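Local coordinates for protein methylmalonyl-CoA epimerase, mitochondrial (Homo sapiens, PDB 3RMU) that interconverts the (R) and (S) forms of methylmalonyl-CoA in mitochondrial propionyl-CoA metabolism, using a bound metal ion, at residues 9-14 / 76-81. Sequence-based numbering, arbitrary orientation.
Sequences VAIAVP and GGMHHI. With CO (cobalt (II) ion), chain E.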
loop_
_atom_site.group_PDB
_atom_site.type_symbol
_atom_site.label_atom_id
_atom_site.label_comp_id
_atom_site.label_asym_id
_atom_site.label_seq_id
_atom_site.Cartn_x
_atom_site.Cartn_y
_atom_site.Cartn_z
ATOM N N VAL A 9 -2.259 -5.157 1.273
ATOM C CA VAL A 9 -1.076 -4.328 1.094
ATOM C C VAL A 9 -0.037 -5.023 1.928
ATOM O O VAL A 9 -0.304 -5.321 3.086
ATOM C CB VAL A 9 -1.279 -2.882 1.548
ATOM C CG1 VAL A 9 0.052 -2.127 1.492
ATOM C CG2 VAL A 9 -2.233 -2.214 0.654
ATOM N N ALA A 10 1.132 -5.319 1.361
ATOM C CA ALA A 10 2.204 -6.045 2.083
ATOM C C ALA A 10 3.242 -5.014 2.548
ATOM O O ALA A 10 3.700 -4.204 1.754
ATOM C CB ALA A 10 2.966 -7.028 1.163
ATOM N N ILE A 11 3.581 -5.077 3.821
ATOM C CA ILE A 11 4.609 -4.205 4.435
ATOM C C ILE A 11 5.711 -5.084 4.976
ATOM O O ILE A 11 5.434 -5.989 5.766
ATOM C CB ILE A 11 4.032 -3.357 5.635
ATOM C CG1 ILE A 11 2.732 -2.638 5.289
ATOM C CG2 ILE A 11 5.128 -2.384 6.196
ATOM C CD1 ILE A 11 2.745 -1.741 4.140
ATOM N N ALA A 12 6.964 -4.840 4.549
ATOM C CA ALA A 12 8.114 -5.492 5.105
ATOM C C ALA A 12 8.547 -4.747 6.366
ATOM O O ALA A 12 8.606 -3.516 6.389
ATOM C CB ALA A 12 9.248 -5.517 4.087
ATOM N N VAL A 13 8.759 -5.485 7.444
ATOM C CA VAL A 13 9.162 -4.870 8.714
ATOM C C VAL A 13 10.368 -5.571 9.245
ATOM O O VAL A 13 10.510 -6.793 9.084
ATOM C CB VAL A 13 8.023 -4.896 9.737
ATOM C CG1 VAL A 13 6.824 -4.075 9.203
ATOM C CG2 VAL A 13 7.608 -6.307 10.106
ATOM N N PRO A 14 11.263 -4.818 9.905
ATOM C CA PRO A 14 12.482 -5.420 10.444
ATOM C C PRO A 14 12.212 -6.148 11.750
ATOM O O PRO A 14 13.030 -6.922 12.197
ATOM C CB PRO A 14 13.380 -4.217 10.671
ATOM C CG PRO A 14 12.421 -3.089 10.914
ATOM C CD PRO A 14 11.255 -3.350 10.036
ATOM N N GLY A 76 11.950 -0.741 7.238
ATOM C CA GLY A 76 10.911 -1.494 6.569
ATOM C C GLY A 76 10.189 -0.597 5.570
ATOM O O GLY A 76 10.547 0.556 5.429
ATOM N N GLY A 77 9.166 -1.121 4.899
ATOM C CA GLY A 77 8.448 -0.343 3.882
ATOM C C GLY A 77 7.368 -1.115 3.156
ATOM O O GLY A 77 7.316 -2.338 3.196
ATOM N N MET A 78 6.499 -0.383 2.464
ATOM C CA MET A 78 5.482 -0.983 1.632
ATOM C C MET A 78 6.215 -1.779 0.549
ATOM O O MET A 78 7.100 -1.259 -0.135
ATOM C CB MET A 78 4.546 0.101 1.036
ATOM C CG MET A 78 3.868 0.999 2.149
ATOM S SD MET A 78 3.118 2.576 1.632
ATOM C CE MET A 78 1.746 1.837 0.718
ATOM N N HIS A 79 5.883 -3.050 0.447
ATOM C CA HIS A 79 6.592 -3.963 -0.440
ATOM C C HIS A 79 5.751 -4.272 -1.699
ATOM O O HIS A 79 6.287 -4.254 -2.801
ATOM C CB HIS A 79 6.975 -5.246 0.289
ATOM C CG HIS A 79 7.772 -6.180 -0.552
ATOM N ND1 HIS A 79 7.221 -7.249 -1.217
ATOM C CD2 HIS A 79 9.099 -6.201 -0.836
ATOM C CE1 HIS A 79 8.157 -7.863 -1.914
ATOM N NE2 HIS A 79 9.308 -7.250 -1.694
ATOM N N HIS A 80 4.459 -4.603 -1.562
ATOM C CA HIS A 80 3.626 -4.854 -2.758
ATOM C C HIS A 80 2.155 -4.615 -2.456
ATOM O O HIS A 80 1.773 -4.536 -1.295
ATOM C CB HIS A 80 3.835 -6.263 -3.388
ATOM C CG HIS A 80 3.426 -7.449 -2.548
ATOM N ND1 HIS A 80 4.305 -8.101 -1.711
ATOM C CD2 HIS A 80 2.258 -8.153 -2.483
ATOM C CE1 HIS A 80 3.694 -9.131 -1.150
ATOM N NE2 HIS A 80 2.453 -9.196 -1.599
ATOM N N ILE A 81 1.347 -4.532 -3.501
ATOM C CA ILE A 81 -0.115 -4.606 -3.353
ATOM C C ILE A 81 -0.590 -5.861 -4.051
ATOM O O ILE A 81 -0.014 -6.277 -5.066
ATOM C CB ILE A 81 -0.791 -3.361 -3.915
ATOM C CG1 ILE A 81 -0.395 -3.099 -5.388
ATOM C CG2 ILE A 81 -0.410 -2.120 -3.049
ATOM C CD1 ILE A 81 -1.211 -1.958 -6.067
HETATM CO CO CO E . 1.343 -10.750 -1.172
HETATM O O HOH W 1 2.867 -12.499 -1.317
HETATM O O HOH W 2 0.855 -12.923 -0.387
HETATM O O HOH W 3 2.160 -10.798 1.014
#
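With chi1 at 65°, His80 holds its CG between its own backbone N and carbonyl carbon, and the imidazole comes to lie against Ala10: Ala10 CB sits 3.4 Å from the centroid of the His80 ring and 18° off the ring normal, a CH-pi contact displaced toward the rim, where CE1 is nearest. His79 takes the other course, its CG anti to the backbone N (chi1 -177°), yet its ring stands on the same side of the sheet. The two imidazoles meet edge to edge: His80 ND1 donates to His79 ND1 at 3.1 Å, almost straight and in the plane of both rings. This bond helps to set the rotation of the His80 ring, whose other nitrogen, NE2, binds cobalt at 2.0 Å; His8, Glu130 and three waters complete the site. Two adjacent residues can share a face because the antiparallel pairing of 9-12 with 77-81 contains a classic beta bulge. Its evidence is the bifurcated acceptor Ala10 O, which receives His79 N at 2.8 Å and, weakly, His80 N at 3.4 Å, while Ala10 N returns a nearly linear bond to His80 O. Beyond the bulge, Ala12 and Gly77 exchange reciprocal backbone bonds. These are central strands of the vicinal oxygen chelate fold, and strand 53-59 flanks 3-12 across its other edge. On the face away from the metal, Ile11 CD1 packs 3.6 Å from Met78 CG, the two side chains running side by side, and Val9 CG2 meets Ile81 CG2; there Val9 and Met78 also touch their counterparts in the second subunit.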